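Local coordinates for protein MlnE (Bacillus amyloliquefaciens subsp. plantarum, PDB 5D2E) that binds NADP as the N-terminal ketoreductase part of a macrolactin-assembly polyketide synthase, where it probably reduces beta-keto groups of the growing chain, at residues W42-F47 with C244-H249; D67-V72 with F220-I225; Y86-E91 with R100-F105; A171-L176 with P203-K208. All coordinates share one frame; numbering follows the deposited sequence.

Contact 1 of 4, residues W42-F47 with C244-H249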
# COMPACT_ATOMS: atom_id res chain seq x y z
N TRP A 42 -5.85 -2.80 -16.39
CA TRP A 42 -4.54 -2.71 -17.03
C TRP A 42 -4.56 -2.47 -18.53
O TRP A 42 -5.45 -2.93 -19.21
CB TRP A 42 -3.83 -4.03 -16.83
CG TRP A 42 -3.60 -4.35 -15.45
CD1 TRP A 42 -4.46 -4.98 -14.59
CD2 TRP A 42 -2.43 -4.04 -14.71
NE1 TRP A 42 -3.90 -5.05 -13.36
CE2 TRP A 42 -2.65 -4.48 -13.40
CE3 TRP A 42 -1.23 -3.40 -15.01
CZ2 TRP A 42 -1.71 -4.35 -12.42
CZ3 TRP A 42 -0.28 -3.30 -14.02
CH2 TRP A 42 -0.52 -3.78 -12.75
N ASP A 43 -3.58 -1.74 -19.05
CA ASP A 43 -3.38 -1.69 -20.52
C ASP A 43 -2.01 -2.23 -20.83
O ASP A 43 -1.02 -1.87 -20.19
CB ASP A 43 -3.63 -0.31 -21.20
CG ASP A 43 -2.92 0.82 -20.53
OD1 ASP A 43 -3.31 1.19 -19.40
OD2 ASP A 43 -1.99 1.40 -21.17
N ARG A 44 -1.99 -3.06 -21.85
CA ARG A 44 -0.83 -3.85 -22.22
C ARG A 44 -0.26 -3.34 -23.54
O ARG A 44 -1.01 -3.03 -24.44
CB ARG A 44 -1.22 -5.32 -22.30
CG ARG A 44 -0.29 -6.14 -23.17
CD ARG A 44 -0.73 -7.59 -23.46
NE ARG A 44 -0.34 -8.20 -22.29
CZ ARG A 44 0.63 -9.05 -22.04
NH1 ARG A 44 0.80 -9.29 -20.69
NH2 ARG A 44 1.28 -9.72 -22.97
N HIS A 45 1.06 -3.36 -23.66
CA HIS A 45 1.81 -2.85 -24.79
C HIS A 45 3.01 -3.71 -25.08
O HIS A 45 3.61 -4.33 -24.19
CB HIS A 45 2.34 -1.47 -24.50
CG HIS A 45 1.32 -0.53 -24.02
ND1 HIS A 45 0.57 0.24 -24.87
CD2 HIS A 45 0.83 -0.32 -22.78
CE1 HIS A 45 -0.32 0.92 -24.18
NE2 HIS A 45 -0.17 0.62 -22.91
N GLU A 46 3.43 -3.67 -26.33
CA GLU A 46 4.68 -4.27 -26.76
C GLU A 46 5.79 -3.31 -26.45
O GLU A 46 5.67 -2.13 -26.63
CB GLU A 46 4.69 -4.57 -28.25
CG GLU A 46 3.63 -5.57 -28.70
CD GLU A 46 3.96 -6.22 -30.06
OE1 GLU A 46 4.69 -5.60 -30.89
OE2 GLU A 46 3.50 -7.37 -30.29
N PHE A 47 6.90 -3.85 -25.98
CA PHE A 47 8.03 -3.04 -25.61
C PHE A 47 8.91 -2.86 -26.83
O PHE A 47 9.37 -3.84 -27.38
CB PHE A 47 8.86 -3.71 -24.52
CG PHE A 47 10.01 -2.84 -24.08
CD1 PHE A 47 9.77 -1.76 -23.27
CD2 PHE A 47 11.28 -3.04 -24.60
CE1 PHE A 47 10.80 -0.92 -22.90
CE2 PHE A 47 12.34 -2.20 -24.22
CZ PHE A 47 12.09 -1.12 -23.37
N CYS A 244 4.69 -1.98 -15.13
CA CYS A 244 5.29 -3.29 -14.95
C CYS A 244 5.83 -3.74 -16.30
O CYS A 244 5.07 -3.80 -17.29
CB CYS A 244 4.28 -4.27 -14.43
SG CYS A 244 4.95 -5.96 -14.30
N TYR A 245 7.14 -4.00 -16.33
CA TYR A 245 7.85 -4.42 -17.53
C TYR A 245 8.16 -5.87 -17.51
O TYR A 245 8.64 -6.40 -16.51
CB TYR A 245 9.18 -3.66 -17.64
CG TYR A 245 9.02 -2.20 -17.94
CD1 TYR A 245 8.90 -1.73 -19.24
CD2 TYR A 245 8.99 -1.27 -16.91
CE1 TYR A 245 8.71 -0.37 -19.50
CE2 TYR A 245 8.82 0.10 -17.16
CZ TYR A 245 8.68 0.52 -18.45
OH TYR A 245 8.55 1.84 -18.65
N GLU A 246 7.80 -6.55 -18.59
CA GLU A 246 8.39 -7.86 -18.88
C GLU A 246 9.40 -7.56 -19.97
O GLU A 246 9.36 -6.49 -20.56
CB GLU A 246 7.31 -8.83 -19.38
CG GLU A 246 6.32 -9.22 -18.30
CD GLU A 246 5.11 -9.99 -18.78
OE1 GLU A 246 5.14 -10.42 -19.93
OE2 GLU A 246 4.20 -10.19 -17.97
N PRO A 247 10.23 -8.54 -20.33
CA PRO A 247 11.19 -8.23 -21.40
C PRO A 247 10.60 -7.86 -22.76
O PRO A 247 11.13 -6.97 -23.41
CB PRO A 247 12.02 -9.50 -21.46
CG PRO A 247 11.93 -10.04 -20.05
CD PRO A 247 10.48 -9.85 -19.72
N ARG A 248 9.43 -8.39 -23.11
CA ARG A 248 8.81 -8.07 -24.43
C ARG A 248 7.50 -7.23 -24.43
O ARG A 248 7.01 -6.81 -25.45
CB ARG A 248 8.58 -9.39 -25.18
CG ARG A 248 9.89 -10.08 -25.54
CD ARG A 248 9.68 -11.20 -26.56
NE ARG A 248 11.01 -11.43 -27.11
CZ ARG A 248 11.46 -11.02 -28.31
NH1 ARG A 248 10.69 -10.42 -29.21
NH2 ARG A 248 12.71 -11.28 -28.61
N HIS A 249 6.96 -7.00 -23.25
CA HIS A 249 5.66 -6.35 -23.05
C HIS A 249 5.70 -5.54 -21.76
O HIS A 249 6.44 -5.85 -20.86
CB HIS A 249 4.57 -7.38 -22.91
CG HIS A 249 4.35 -8.22 -24.13
ND1 HIS A 249 4.99 -9.43 -24.32
CD2 HIS A 249 3.63 -7.99 -25.25
CE1 HIS A 249 4.62 -9.92 -25.50
NE2 HIS A 249 3.79 -9.07 -26.07
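Arg44 places NH2 over one face of the His249 ring, with guanidinium and ring planes 30° apart. That nitrogen is displaced toward the rim of the ring, and NH2 of Arg44 stands 3.6 Å from His249 CG. NH1 of Arg44 lies 4.4 Å from Glu246 OE2, beyond salt-bridge range, though the opposite charges may still attract weakly; that oxygen has a hydrogen bond to Tyr251 OH. At the other end of the contact, Phe47 holds CG anti to its backbone N (chi1 -177°), which turns the ring toward Tyr245, and CE1 of Phe47 meets CE1 of Tyr245 at 4.0 Å with the side chains slanting across each other. A nearly straight bond (174°) from Phe47 N to Arg248 O, 3.0 Å, ties the backbones beside them. Glu46 and His249 form an antiparallel non-hydrogen-bonded pair with both side chains on one face. Residues 246-249 make the turn between two strands, closed by Glu246 N to His249 O at 2.7 Å. Strand 249-257 leaves it between strands 35-46 and 242-245, pairing antiparallel with both, while strand 205-214 flanks 242-245 and helix 222-233 supplies Phe231 against Phe47 and Glu232 to Tyr245 OH.

Contact 2 of 4, residues D67-V72 with F220-I225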
# COMPACT_ATOMS: atom_id res chain seq x y z
N ASP A 67 28.14 -3.84 -8.07
CA ASP A 67 28.39 -3.28 -9.42
C ASP A 67 27.88 -3.98 -10.63
O ASP A 67 28.34 -3.71 -11.74
CB ASP A 67 29.81 -2.87 -9.62
CG ASP A 67 30.69 -3.70 -8.96
OD1 ASP A 67 30.59 -4.88 -9.37
OD2 ASP A 67 31.40 -3.19 -8.03
N SER A 68 26.84 -4.77 -10.45
CA SER A 68 26.31 -5.58 -11.55
C SER A 68 25.76 -4.75 -12.68
O SER A 68 25.71 -5.21 -13.81
CB SER A 68 25.26 -6.56 -11.05
OG SER A 68 24.19 -5.86 -10.48
N MET A 69 25.34 -3.51 -12.42
CA MET A 69 24.86 -2.68 -13.51
C MET A 69 25.88 -1.67 -14.09
O MET A 69 25.57 -0.92 -15.02
CB MET A 69 23.61 -1.96 -13.04
CG MET A 69 22.42 -2.91 -12.90
SD MET A 69 21.80 -3.51 -14.49
CE MET A 69 21.33 -2.14 -15.47
N TYR A 70 27.11 -1.66 -13.57
CA TYR A 70 28.04 -0.58 -13.93
C TYR A 70 28.43 -0.62 -15.43
O TYR A 70 28.22 0.35 -16.20
CB TYR A 70 29.27 -0.58 -13.02
CG TYR A 70 30.24 0.51 -13.43
CD1 TYR A 70 30.01 1.85 -13.08
CD2 TYR A 70 31.36 0.21 -14.19
CE1 TYR A 70 30.88 2.87 -13.46
CE2 TYR A 70 32.23 1.21 -14.59
CZ TYR A 70 31.98 2.53 -14.21
OH TYR A 70 32.84 3.49 -14.61
N THR A 71 28.96 -1.76 -15.86
CA THR A 71 29.42 -1.92 -17.30
C THR A 71 28.36 -1.70 -18.30
O THR A 71 28.55 -0.99 -19.29
CB THR A 71 29.90 -3.35 -17.53
OG1 THR A 71 30.95 -3.56 -16.59
CG2 THR A 71 30.43 -3.51 -18.96
N VAL A 72 27.16 -2.28 -18.04
CA VAL A 72 26.14 -2.15 -19.03
C VAL A 72 25.71 -0.72 -19.13
O VAL A 72 25.32 -0.26 -20.20
CB VAL A 72 24.91 -3.11 -18.79
CG1 VAL A 72 24.04 -2.61 -17.63
CG2 VAL A 72 24.05 -3.13 -20.01
N PHE A 220 15.04 -11.14 -17.38
CA PHE A 220 15.52 -9.77 -17.52
C PHE A 220 17.03 -9.76 -17.43
O PHE A 220 17.58 -9.92 -16.40
CB PHE A 220 15.01 -8.87 -16.41
CG PHE A 220 14.07 -7.87 -16.89
CD1 PHE A 220 14.52 -6.69 -17.43
CD2 PHE A 220 12.73 -8.09 -16.80
CE1 PHE A 220 13.64 -5.74 -17.96
CE2 PHE A 220 11.85 -7.14 -17.32
CZ PHE A 220 12.28 -5.99 -17.91
N THR A 221 17.67 -9.50 -18.52
CA THR A 221 19.11 -9.36 -18.55
C THR A 221 19.47 -7.95 -18.16
O THR A 221 18.61 -7.06 -18.17
CB THR A 221 19.63 -9.61 -19.98
OG1 THR A 221 19.08 -8.63 -20.88
CG2 THR A 221 19.15 -11.02 -20.45
N LYS A 222 20.76 -7.74 -17.91
CA LYS A 222 21.28 -6.39 -17.59
C LYS A 222 20.99 -5.45 -18.68
O LYS A 222 20.55 -4.32 -18.43
CB LYS A 222 22.76 -6.42 -17.24
CG LYS A 222 23.03 -7.16 -15.93
CD LYS A 222 24.50 -7.50 -15.88
CE LYS A 222 24.89 -8.16 -14.57
NZ LYS A 222 26.37 -7.99 -14.37
N GLN A 223 21.17 -5.89 -19.92
CA GLN A 223 20.85 -5.03 -21.01
C GLN A 223 19.38 -4.68 -21.09
O GLN A 223 19.06 -3.56 -21.47
CB GLN A 223 21.33 -5.61 -22.36
CG GLN A 223 21.09 -4.71 -23.54
CD GLN A 223 21.90 -3.40 -23.47
OE1 GLN A 223 23.10 -3.38 -23.08
NE2 GLN A 223 21.24 -2.27 -23.82
N HIS A 224 18.47 -5.63 -20.86
CA HIS A 224 17.03 -5.30 -20.90
C HIS A 224 16.69 -4.24 -19.81
O HIS A 224 15.88 -3.36 -20.01
CB HIS A 224 16.14 -6.53 -20.66
CG HIS A 224 15.95 -7.43 -21.85
ND1 HIS A 224 16.23 -8.78 -21.81
CD2 HIS A 224 15.45 -7.19 -23.09
CE1 HIS A 224 15.96 -9.33 -22.98
NE2 HIS A 224 15.47 -8.39 -23.77
N ILE A 225 17.37 -4.31 -18.68
CA ILE A 225 17.17 -3.31 -17.64
C ILE A 225 17.60 -1.92 -18.15
O ILE A 225 16.87 -0.93 -18.02
CB ILE A 225 17.88 -3.68 -16.36
CG1 ILE A 225 17.33 -4.99 -15.82
CG2 ILE A 225 17.65 -2.55 -15.34
CD1 ILE A 225 17.99 -5.53 -14.58
O HOH W 1 24.89 -1.48 -22.76
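Lys222 is the first residue of 220-225 to reach 67-72, and it stands in the opening turn of a helix that Thr221 caps, OG1 of Thr221 accepting from His224 N at 3.1 Å. The lysine chain is extended beyond CG and runs antiparallel to the Met69 side chain, CG of Lys222 4.1 Å from SD of Met69. NZ of Lys222 ends on Ser68 O at 2.9 Å, lying in the carbonyl plane on a lone pair (C=O...N 122°), while CB of the same lysine packs on Val72 CG1. The contact thus brings the beginnings of helices 70-76 and 222-233 together over strand 127-133, where Met69 and Ile225 both touch Phe131; this fits the Rossmann-like structural subdomain of polyketide ketoreductases. Gln223 starts away from Val72, but the bend at chi2 (65°) brings OE1 back to 3.2 Å from Val72 CG2. That OE1 accepts from a water at 2.6 Å, and the water also donates to Val72 O at 2.9 Å; NE2 of Gln223 bonds to Gln76 and Asp227. Ile225 offers CG2, which Met69 CE, carried round by bends at chi2 and chi3, meets at 3.7 Å.

Contact 3 of 4, residues Y86-E91 with R100-F105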
# COMPACT_ATOMS: atom_id res chain seq x y z
N TYR A 86 27.92 6.41 -9.79
CA TYR A 86 27.46 5.05 -9.46
C TYR A 86 27.81 4.69 -8.06
O TYR A 86 28.98 4.67 -7.64
CB TYR A 86 28.01 4.05 -10.46
CG TYR A 86 27.43 2.68 -10.41
CD1 TYR A 86 27.96 1.72 -9.58
CD2 TYR A 86 26.41 2.29 -11.27
CE1 TYR A 86 27.44 0.43 -9.58
CE2 TYR A 86 25.91 1.00 -11.28
CZ TYR A 86 26.39 0.08 -10.41
OH TYR A 86 25.95 -1.24 -10.39
N VAL A 87 26.78 4.50 -7.26
CA VAL A 87 26.93 4.30 -5.84
C VAL A 87 26.49 2.91 -5.43
O VAL A 87 25.36 2.50 -5.70
CB VAL A 87 26.06 5.31 -5.07
CG1 VAL A 87 26.36 5.25 -3.56
CG2 VAL A 87 26.23 6.71 -5.65
N THR A 88 27.36 2.22 -4.72
CA THR A 88 27.08 0.91 -4.23
C THR A 88 27.12 0.82 -2.74
O THR A 88 27.51 1.73 -2.03
CB THR A 88 28.10 -0.13 -4.80
OG1 THR A 88 29.41 0.21 -4.35
CG2 THR A 88 28.11 -0.14 -6.24
N SER A 89 26.67 -0.31 -2.24
CA SER A 89 26.65 -0.59 -0.84
C SER A 89 28.03 -0.86 -0.23
O SER A 89 28.82 -1.61 -0.79
CB SER A 89 25.77 -1.81 -0.61
OG SER A 89 25.66 -1.99 0.75
N GLY A 90 28.29 -0.28 0.93
CA GLY A 90 29.54 -0.50 1.66
C GLY A 90 29.37 -0.29 3.16
O GLY A 90 28.35 0.24 3.60
N GLU A 91 30.38 -0.66 3.93
CA GLU A 91 30.39 -0.41 5.38
C GLU A 91 30.35 1.10 5.64
O GLU A 91 29.64 1.61 6.47
CB GLU A 91 31.67 -0.94 6.05
CG GLU A 91 32.08 -2.37 5.70
CD GLU A 91 30.98 -3.38 5.98
OE1 GLU A 91 30.20 -3.19 6.95
OE2 GLU A 91 30.90 -4.39 5.23
N ARG A 100 32.51 7.14 -8.62
CA ARG A 100 32.12 5.98 -7.88
C ARG A 100 32.10 6.26 -6.43
O ARG A 100 33.05 6.89 -5.92
CB ARG A 100 33.11 4.79 -8.09
CG ARG A 100 33.29 4.36 -9.53
CD ARG A 100 32.06 3.75 -10.07
NE ARG A 100 31.75 2.45 -9.49
CZ ARG A 100 32.14 1.25 -9.97
NH1 ARG A 100 32.94 1.11 -11.01
NH2 ARG A 100 31.74 0.15 -9.35
N PHE A 101 31.08 5.78 -5.72
CA PHE A 101 30.99 5.88 -4.29
C PHE A 101 30.48 4.59 -3.68
O PHE A 101 29.81 3.78 -4.33
CB PHE A 101 30.00 6.97 -3.88
CG PHE A 101 30.40 8.34 -4.25
CD1 PHE A 101 30.14 8.82 -5.52
CD2 PHE A 101 30.96 9.19 -3.29
CE1 PHE A 101 30.48 10.06 -5.88
CE2 PHE A 101 31.33 10.47 -3.67
CZ PHE A 101 31.11 10.90 -4.97
N THR A 102 30.79 4.40 -2.40
CA THR A 102 30.13 3.40 -1.56
C THR A 102 29.48 4.09 -0.38
O THR A 102 29.87 5.21 0.00
CB THR A 102 31.07 2.31 -0.99
OG1 THR A 102 32.01 2.92 -0.11
CG2 THR A 102 31.81 1.58 -2.10
N MET A 103 28.45 3.45 0.18
CA MET A 103 27.76 4.02 1.35
C MET A 103 26.88 2.97 1.96
O MET A 103 26.62 1.96 1.35
CB MET A 103 26.88 5.22 0.98
CG MET A 103 25.73 4.93 0.04
SD MET A 103 24.80 6.44 -0.48
CE MET A 103 23.97 6.78 1.09
N ASN A 104 26.41 3.27 3.15
CA ASN A 104 25.40 2.45 3.86
C ASN A 104 24.06 3.11 3.58
O ASN A 104 23.80 4.24 4.01
CB ASN A 104 25.75 2.41 5.34
CG ASN A 104 24.82 1.50 6.16
OD1 ASN A 104 25.24 0.90 7.17
ND2 ASN A 104 23.56 1.47 5.77
N PHE A 105 23.23 2.43 2.77
CA PHE A 105 22.01 2.99 2.23
C PHE A 105 20.88 3.25 3.25
O PHE A 105 19.89 3.90 2.94
CB PHE A 105 21.47 2.08 1.14
CG PHE A 105 22.31 2.08 -0.11
CD1 PHE A 105 22.57 3.27 -0.80
CD2 PHE A 105 22.81 0.91 -0.63
CE1 PHE A 105 23.33 3.26 -1.96
CE2 PHE A 105 23.57 0.91 -1.80
CZ PHE A 105 23.81 2.05 -2.46
O HOH W 2 30.45 2.35 -6.91
O HOH W 3 23.85 -0.39 2.45
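Gly90 N donates to Met103 O at 2.8 Å and Thr88 N to Phe101 O at 2.9 Å; in the reverse sense Phe101 N and Met103 N bond to the carbonyls of Tyr86 and Thr88. These four bonds, with strand directions 28° apart, define parallel pairing between 84-89 and 100-103. Two waters extend it. One donates to Tyr86 O at 2.8 Å and lies at the edge of the Arg100 guanidinium, in its plane, accepting from NE at 2.9 Å; the other accepts from Phe105 N and is hydrogen-bonded to Ser89 OG. On the face carrying Tyr86, Thr88, Arg100 and Thr102, the Tyr86 and Arg100 side chains lie alongside each other with ring and guanidinium planes 84° apart, and CD1 of Tyr86 is 3.9 Å from NE of Arg100. Arg100 also makes a cation-pi contact with Tyr70. On the other side Val87 and Phe101 share a face, and CG1 of Val87 also touches SD of Met103 at 3.7 Å. Phe105 brings its ring against the end of strand 84-89, with Val87 O at its edge and CE2 3.4 Å from Ser89 N. Chemically, Tyr86 O takes both Phe101 N and a water, and that water links it to Arg100 NE, whose probable positive charge may polarise the water, while Phe101 and Met103 pack on helix 108-120.

Contact 4 of 4, residues A171-L176 with P203-K208; sequences AEILYL and PNFTCK
Ile173 is gripped through both of its backbone polar atoms: N donates to Thr206 O at 2.7 Å and O accepts from Lys208 N at 2.8 Å, this last bond running nearly along the C=O axis (173°). Strands 171-180 and 205-214 are the two parallel strands of a beta-alpha-beta crossover whose helix is 186-201, a unit of the Rossmann-like fold. Before it in the chain, Ala171 N donates to Asn204 O at 3.1 Å and Ala171 O accepts from Thr206 N at 2.9 Å; beyond it, Tyr175 N bonds to Lys208 O in an almost straight line (179°). Glu172 and Leu174 turn their backbones the other way and bond to strand 127-133 and to Arg126 just before it. The charged ends have partners outside: Glu172 OE2 bridges to Arg126, and Lys208 NZ donates to Glu232 O. Glu172 OE1, beside Thr206, lies 3.2 Å from CB of that threonine. Tyr175 OH bonds to Tyr188 O at the helix 186-201 side. On the face of Ala171, Phe205, Ile173 and Cys207, the methyl CB of Ala171 sits 3.9 Å from Phe205 CD1. Ile173, with chi2 at an unusual 96°, swings CD1 across to 3.8 Å from CB of Phe205, and the same methyl stands 4.1 Å from SG of Cys207.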
# COMPACT_ATOMS: atom_id res chain seq x y z
N ALA A 171 14.42 16.95 -10.09
CA ALA A 171 14.98 15.59 -10.26
C ALA A 171 13.91 14.73 -10.84
O ALA A 171 12.69 14.92 -10.56
CB ALA A 171 15.43 15.02 -8.94
N GLU A 172 14.35 13.78 -11.67
CA GLU A 172 13.48 12.70 -12.13
C GLU A 172 14.01 11.45 -11.51
O GLU A 172 15.16 11.05 -11.79
CB GLU A 172 13.49 12.56 -13.66
CG GLU A 172 13.79 13.85 -14.46
CD GLU A 172 12.75 14.96 -14.37
OE1 GLU A 172 11.56 14.64 -14.22
OE2 GLU A 172 13.12 16.16 -14.46
N ILE A 173 13.20 10.82 -10.68
CA ILE A 173 13.64 9.67 -9.87
C ILE A 173 12.96 8.41 -10.43
O ILE A 173 11.73 8.39 -10.53
CB ILE A 173 13.26 9.82 -8.42
CG1 ILE A 173 13.93 11.06 -7.79
CG2 ILE A 173 13.63 8.53 -7.67
CD1 ILE A 173 13.05 12.31 -7.77
N LEU A 174 13.73 7.39 -10.78
CA LEU A 174 13.21 6.16 -11.29
C LEU A 174 13.60 5.11 -10.32
O LEU A 174 14.78 4.83 -10.13
CB LEU A 174 13.72 5.84 -12.73
CG LEU A 174 13.29 4.48 -13.29
CD1 LEU A 174 11.76 4.33 -13.43
CD2 LEU A 174 13.96 4.27 -14.65
N TYR A 175 12.58 4.54 -9.67
CA TYR A 175 12.70 3.48 -8.72
C TYR A 175 12.40 2.17 -9.43
O TYR A 175 11.37 2.04 -10.04
CB TYR A 175 11.74 3.73 -7.58
CG TYR A 175 11.43 2.53 -6.76
CD1 TYR A 175 12.34 2.00 -5.85
CD2 TYR A 175 10.21 1.85 -6.93
CE1 TYR A 175 12.03 0.83 -5.15
CE2 TYR A 175 9.92 0.70 -6.22
CZ TYR A 175 10.81 0.20 -5.34
OH TYR A 175 10.40 -0.94 -4.65
N LEU A 176 13.32 1.20 -9.32
CA LEU A 176 13.25 -0.12 -9.92
C LEU A 176 13.29 -1.21 -8.89
O LEU A 176 14.00 -1.13 -7.93
CB LEU A 176 14.43 -0.37 -10.88
CG LEU A 176 14.79 0.75 -11.83
CD1 LEU A 176 16.06 0.53 -12.64
CD2 LEU A 176 13.62 0.96 -12.74
N PRO A 203 6.69 18.99 -6.01
CA PRO A 203 6.39 18.74 -7.41
C PRO A 203 7.59 18.87 -8.35
O PRO A 203 7.50 18.47 -9.47
CB PRO A 203 5.33 19.78 -7.76
CG PRO A 203 4.72 20.16 -6.47
CD PRO A 203 5.81 20.03 -5.43
N ASN A 204 8.67 19.44 -7.90
CA ASN A 204 9.90 19.39 -8.69
C ASN A 204 10.59 18.00 -8.75
O ASN A 204 11.57 17.86 -9.47
CB ASN A 204 10.86 20.36 -8.09
CG ASN A 204 10.44 21.80 -8.35
OD1 ASN A 204 9.93 22.14 -9.43
ND2 ASN A 204 10.63 22.61 -7.39
N PHE A 205 10.14 17.05 -7.93
CA PHE A 205 10.59 15.66 -8.00
C PHE A 205 9.58 14.83 -8.78
O PHE A 205 8.51 14.47 -8.26
CB PHE A 205 10.76 15.07 -6.61
CG PHE A 205 11.93 15.58 -5.82
CD1 PHE A 205 12.89 16.45 -6.35
CD2 PHE A 205 12.06 15.18 -4.50
CE1 PHE A 205 13.97 16.86 -5.55
CE2 PHE A 205 13.11 15.60 -3.73
CZ PHE A 205 14.08 16.43 -4.26
N THR A 206 9.89 14.51 -10.01
CA THR A 206 9.03 13.64 -10.78
C THR A 206 9.47 12.21 -10.49
O THR A 206 10.65 11.82 -10.75
CB THR A 206 9.18 13.93 -12.27
OG1 THR A 206 8.91 15.29 -12.49
CG2 THR A 206 8.23 13.05 -13.10
N CYS A 207 8.53 11.41 -10.02
CA CYS A 207 8.85 10.11 -9.47
C CYS A 207 8.18 9.01 -10.27
O CYS A 207 6.97 9.04 -10.50
CB CYS A 207 8.42 10.02 -8.03
SG CYS A 207 9.23 11.10 -6.87
N LYS A 208 8.96 8.03 -10.69
CA LYS A 208 8.44 6.90 -11.45
C LYS A 208 8.84 5.61 -10.83
O LYS A 208 9.90 5.55 -10.21
CB LYS A 208 8.95 6.98 -12.88
CG LYS A 208 8.63 8.33 -13.48
CD LYS A 208 8.65 8.41 -15.00
CE LYS A 208 10.00 8.80 -15.57
NZ LYS A 208 9.89 8.87 -17.06

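Overall arrangement
From the N terminus, residues 42-47 open contact 1 and 67-72 open contact 2. Contact 3 then opens at 86-91 and closes a short loop at 100-105; contact 4 follows in series, opening at 171-176 and closing at 203-208. Residues 220-225 next close contact 2 around both of these, and 244-249 close contact 1 around everything, with no crossing. Contacts 3 and 4 join parallel strands in the same sheet, their centres about 20 Å apart. Contact 2 joins the starts of helices 70-76 and 222-233 and touches contact 3 through the hydroxyl of Tyr86, which probably accepts a hydrogen bond from Met69 N. Phe220 of contact 2 packs on 244-249, linking that helix start to contact 1, where long strand 35-46 meets a turn.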